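Local coordinates for hypothetical protein, GDSL-like Lipase/Acylhydrolase family protein (Bacteroides uniformis, PDB 4M8K) that is of unknown specificity but probably hydrolyses ester bonds, as a putative lipase or acylhydrolase of the GDSL-like family, at residues A[63-74]-A[211-222]. Sequence-based numbering, arbitrary orientation.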
# COMPACT_ATOMS: atom_id res chain seq x y z
N THR A 63 -1.85 -1.93 -14.57
CA THR A 63 -1.51 -1.85 -13.13
C THR A 63 -2.17 -3.00 -12.34
O THR A 63 -3.26 -3.44 -12.72
CB THR A 63 -1.91 -0.48 -12.48
OG1 THR A 63 -3.34 -0.33 -12.48
CG2 THR A 63 -1.26 0.68 -13.25
N TRP A 64 -1.56 -3.41 -11.22
CA TRP A 64 -2.04 -4.55 -10.45
C TRP A 64 -3.44 -4.29 -9.96
O TRP A 64 -4.27 -5.19 -9.92
CB TRP A 64 -1.11 -4.91 -9.28
CG TRP A 64 -1.12 -3.94 -8.09
CD1 TRP A 64 -0.31 -2.90 -7.89
CD2 TRP A 64 -2.01 -3.99 -6.99
NE1 TRP A 64 -0.61 -2.26 -6.71
CE2 TRP A 64 -1.69 -2.89 -6.15
CE3 TRP A 64 -3.10 -4.81 -6.65
CZ2 TRP A 64 -2.40 -2.61 -4.97
CZ3 TRP A 64 -3.78 -4.55 -5.48
CH2 TRP A 64 -3.46 -3.42 -4.66
N TRP A 65 -3.71 -3.04 -9.54
CA TRP A 65 -4.95 -2.70 -8.81
C TRP A 65 -6.14 -2.52 -9.75
O TRP A 65 -7.28 -2.84 -9.38
CB TRP A 65 -4.76 -1.47 -7.85
CG TRP A 65 -4.14 -0.32 -8.51
CD1 TRP A 65 -2.82 -0.11 -8.64
CD2 TRP A 65 -4.80 0.67 -9.27
NE1 TRP A 65 -2.60 0.99 -9.46
CE2 TRP A 65 -3.81 1.49 -9.83
CE3 TRP A 65 -6.15 0.96 -9.52
CZ2 TRP A 65 -4.12 2.61 -10.62
CZ3 TRP A 65 -6.46 2.09 -10.31
CH2 TRP A 65 -5.44 2.90 -10.83
N TYR A 66 -5.88 -1.94 -10.92
CA TYR A 66 -6.88 -1.76 -11.95
C TYR A 66 -7.33 -3.13 -12.42
O TYR A 66 -8.54 -3.40 -12.55
CB TYR A 66 -6.34 -0.94 -13.11
CG TYR A 66 -7.38 -0.64 -14.14
CD1 TYR A 66 -7.80 -1.61 -15.03
CD2 TYR A 66 -7.99 0.62 -14.20
CE1 TYR A 66 -8.76 -1.34 -15.96
CE2 TYR A 66 -8.96 0.90 -15.13
CZ TYR A 66 -9.34 -0.09 -16.00
OH TYR A 66 -10.32 0.14 -16.90
N ARG A 67 -6.36 -4.02 -12.62
CA ARG A 67 -6.60 -5.40 -12.98
C ARG A 67 -7.39 -6.07 -11.92
O ARG A 67 -8.43 -6.69 -12.19
CB ARG A 67 -5.29 -6.15 -13.21
CG ARG A 67 -4.62 -5.83 -14.54
CD ARG A 67 -3.34 -6.65 -14.71
NE ARG A 67 -3.56 -8.11 -14.61
CZ ARG A 67 -3.82 -8.90 -15.66
NH1 ARG A 67 -3.93 -8.41 -16.88
NH2 ARG A 67 -3.98 -10.18 -15.48
N PHE A 68 -6.93 -5.95 -10.68
CA PHE A 68 -7.62 -6.60 -9.55
C PHE A 68 -9.08 -6.15 -9.46
O PHE A 68 -10.00 -6.95 -9.30
CB PHE A 68 -6.88 -6.35 -8.26
CG PHE A 68 -7.54 -6.91 -7.04
CD1 PHE A 68 -7.31 -8.20 -6.64
CD2 PHE A 68 -8.35 -6.11 -6.28
CE1 PHE A 68 -7.84 -8.70 -5.47
CE2 PHE A 68 -8.94 -6.62 -5.12
CZ PHE A 68 -8.68 -7.91 -4.72
N ILE A 69 -9.29 -4.86 -9.60
CA ILE A 69 -10.64 -4.33 -9.44
C ILE A 69 -11.54 -4.76 -10.59
O ILE A 69 -12.63 -5.25 -10.34
CB ILE A 69 -10.61 -2.81 -9.18
CG1 ILE A 69 -10.14 -2.57 -7.74
CG2 ILE A 69 -11.99 -2.18 -9.35
CD1 ILE A 69 -9.66 -1.16 -7.50
N HIS A 70 -11.08 -4.63 -11.81
CA HIS A 70 -11.93 -4.87 -12.98
C HIS A 70 -12.14 -6.34 -13.27
O HIS A 70 -13.16 -6.71 -13.81
CB HIS A 70 -11.39 -4.07 -14.16
CG HIS A 70 -11.55 -2.59 -13.96
ND1 HIS A 70 -12.51 -1.85 -14.63
CD2 HIS A 70 -10.93 -1.72 -13.12
CE1 HIS A 70 -12.44 -0.59 -14.23
NE2 HIS A 70 -11.49 -0.48 -13.32
N GLU A 71 -11.24 -7.19 -12.80
CA GLU A 71 -11.37 -8.61 -13.04
C GLU A 71 -12.33 -9.26 -12.07
O GLU A 71 -12.86 -10.30 -12.37
CB GLU A 71 -10.03 -9.34 -12.93
CG GLU A 71 -9.14 -9.14 -14.15
CD GLU A 71 -7.65 -9.25 -13.85
OE1 GLU A 71 -7.25 -9.72 -12.76
OE2 GLU A 71 -6.89 -8.78 -14.72
N HIS A 72 -12.58 -8.66 -10.91
CA HIS A 72 -13.22 -9.41 -9.82
C HIS A 72 -14.50 -8.75 -9.24
O HIS A 72 -14.91 -9.06 -8.14
CB HIS A 72 -12.19 -9.64 -8.70
CG HIS A 72 -11.00 -10.42 -9.16
ND1 HIS A 72 -11.10 -11.70 -9.65
CD2 HIS A 72 -9.68 -10.11 -9.22
CE1 HIS A 72 -9.92 -12.14 -10.01
NE2 HIS A 72 -9.04 -11.20 -9.76
N GLY A 73 -15.09 -7.83 -9.98
CA GLY A 73 -16.43 -7.31 -9.62
C GLY A 73 -16.41 -6.24 -8.55
O GLY A 73 -17.38 -6.08 -7.79
N PHE A 74 -15.29 -5.53 -8.45
CA PHE A 74 -15.17 -4.51 -7.42
C PHE A 74 -15.36 -3.16 -8.06
O PHE A 74 -15.40 -3.03 -9.25
CB PHE A 74 -13.79 -4.59 -6.76
CG PHE A 74 -13.60 -5.82 -5.92
CD1 PHE A 74 -14.52 -6.19 -4.96
CD2 PHE A 74 -12.48 -6.65 -6.12
CE1 PHE A 74 -14.35 -7.34 -4.20
CE2 PHE A 74 -12.30 -7.80 -5.34
CZ PHE A 74 -13.23 -8.14 -4.37
N MSE A 211 3.11 -6.79 -12.43
CA MSE A 211 1.78 -6.30 -12.06
C MSE A 211 0.75 -7.42 -12.11
O MSE A 211 -0.14 -7.49 -11.24
CB MSE A 211 1.31 -5.18 -12.97
CG MSE A 211 2.04 -3.89 -12.85
SE MSE A 211 1.86 -3.07 -11.06
CE MSE A 211 2.62 -1.31 -11.48
N GLN A 212 0.86 -8.30 -13.11
CA GLN A 212 -0.04 -9.44 -13.20
C GLN A 212 0.12 -10.38 -12.05
O GLN A 212 -0.86 -10.89 -11.50
CB GLN A 212 0.17 -10.23 -14.49
CG GLN A 212 -0.15 -9.43 -15.75
CD GLN A 212 -0.32 -10.32 -16.98
OE1 GLN A 212 -0.21 -11.54 -16.90
NE2 GLN A 212 -0.60 -9.71 -18.11
N SER A 213 1.38 -10.61 -11.68
CA SER A 213 1.67 -11.50 -10.54
C SER A 213 1.11 -10.93 -9.25
O SER A 213 0.59 -11.70 -8.41
CB SER A 213 3.19 -11.75 -10.44
OG SER A 213 3.67 -12.35 -11.64
N ILE A 214 1.24 -9.61 -9.06
CA ILE A 214 0.70 -8.97 -7.83
C ILE A 214 -0.82 -9.13 -7.77
O ILE A 214 -1.37 -9.60 -6.78
CB ILE A 214 1.06 -7.48 -7.70
CG1 ILE A 214 2.57 -7.30 -7.55
CG2 ILE A 214 0.31 -6.88 -6.51
CD1 ILE A 214 3.04 -5.85 -7.67
N ASP A 215 -1.47 -8.75 -8.85
CA ASP A 215 -2.94 -8.98 -9.04
C ASP A 215 -3.31 -10.39 -8.64
O ASP A 215 -4.13 -10.59 -7.74
CB ASP A 215 -3.32 -8.64 -10.49
CG ASP A 215 -4.72 -9.11 -10.92
OD1 ASP A 215 -5.62 -9.28 -10.10
OD2 ASP A 215 -4.85 -9.34 -12.14
N ALA A 216 -2.63 -11.38 -9.23
CA ALA A 216 -2.99 -12.77 -8.99
C ALA A 216 -2.76 -13.16 -7.54
O ALA A 216 -3.61 -13.80 -6.95
CB ALA A 216 -2.26 -13.74 -9.93
N GLN A 217 -1.63 -12.73 -6.96
CA GLN A 217 -1.33 -13.10 -5.60
C GLN A 217 -2.24 -12.42 -4.57
O GLN A 217 -2.58 -13.03 -3.56
CB GLN A 217 0.16 -12.81 -5.28
CG GLN A 217 1.06 -13.86 -5.89
CD GLN A 217 2.53 -13.53 -5.77
OE1 GLN A 217 3.01 -13.07 -4.73
NE2 GLN A 217 3.26 -13.78 -6.86
N VAL A 218 -2.60 -11.15 -4.80
CA VAL A 218 -3.60 -10.49 -3.94
C VAL A 218 -4.93 -11.27 -4.00
O VAL A 218 -5.54 -11.58 -2.96
CB VAL A 218 -3.76 -8.99 -4.29
CG1 VAL A 218 -4.92 -8.36 -3.55
CG2 VAL A 218 -2.47 -8.22 -3.97
N TRP A 219 -5.35 -11.67 -5.19
CA TRP A 219 -6.62 -12.38 -5.36
C TRP A 219 -6.59 -13.75 -4.68
O TRP A 219 -7.54 -14.11 -4.02
CB TRP A 219 -7.02 -12.49 -6.85
CG TRP A 219 -8.32 -13.25 -7.11
CD1 TRP A 219 -8.46 -14.43 -7.80
CD2 TRP A 219 -9.63 -12.90 -6.65
NE1 TRP A 219 -9.77 -14.82 -7.79
CE2 TRP A 219 -10.51 -13.90 -7.11
CE3 TRP A 219 -10.15 -11.84 -5.90
CZ2 TRP A 219 -11.87 -13.86 -6.87
CZ3 TRP A 219 -11.49 -11.81 -5.65
CH2 TRP A 219 -12.34 -12.82 -6.12
N GLU A 220 -5.46 -14.46 -4.74
CA GLU A 220 -5.30 -15.69 -3.97
C GLU A 220 -5.69 -15.51 -2.50
O GLU A 220 -6.30 -16.38 -1.91
CB GLU A 220 -3.86 -16.23 -4.04
CG GLU A 220 -3.43 -16.89 -5.35
CD GLU A 220 -1.90 -17.13 -5.43
OE1 GLU A 220 -1.29 -17.31 -4.36
OE2 GLU A 220 -1.29 -17.11 -6.54
N SER A 221 -5.31 -14.39 -1.88
CA SER A 221 -5.56 -14.19 -0.45
C SER A 221 -6.96 -13.62 -0.19
O SER A 221 -7.63 -14.01 0.75
CB SER A 221 -4.47 -13.30 0.13
OG SER A 221 -3.23 -13.94 -0.07
N VAL A 222 -7.40 -12.71 -1.04
CA VAL A 222 -8.67 -12.04 -0.80
C VAL A 222 -9.89 -12.94 -1.12
O VAL A 222 -10.90 -12.86 -0.42
CB VAL A 222 -8.73 -10.70 -1.57
CG1 VAL A 222 -10.08 -10.02 -1.49
CG2 VAL A 222 -7.67 -9.72 -1.05
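Two neighbouring helices on one side of the five-stranded parallel sheet of this GDSL-like fold, 64-71 and the C-terminal 208-222, meet where Trp-64 and Phe-68 press as knobs into holes of segment 211-222. Their axes come within 8.3 Å and cross at -46°. Trp-64 has CG wedged between its backbone N and carbonyl carbon (chi1 72°), which brings the indole against Ile-214 CG2, offset toward the ring's rim and 3.6 Å from Trp-64 CG; selenomethionine Met-211 brings SE in at the edge, 3.8 Å from CD1 of Trp-64, while Trp-64 NE1 hydrogen-bonds Ser-31 OG. Phe-68 reaches between Val-218 and Trp-219, with Phe-68 CE1 3.5 Å from Val-218 CG1. Just past helix 64-71, the His-72 ring stacks face to face on the five-membered ring of Trp-219, centroids 3.6 Å apart and planes nearly parallel. Replacing Trp-219 by an alanine is likely to strip the stack from one imidazole face and open a gap beside Phe-68 CE1. Arg-67, Glu-71 and Asp-215 form a salt-bridge network: the guanidinium lies between Gln-212 CG and Glu-71 OE2, Glu-71 OE1 is 2.5 Å from Asp-215 OD2, and Arg-67 NE hydrogen-bonds that OD2 on its anti side at 3.0 Å, bent to 140° at the hydrogen.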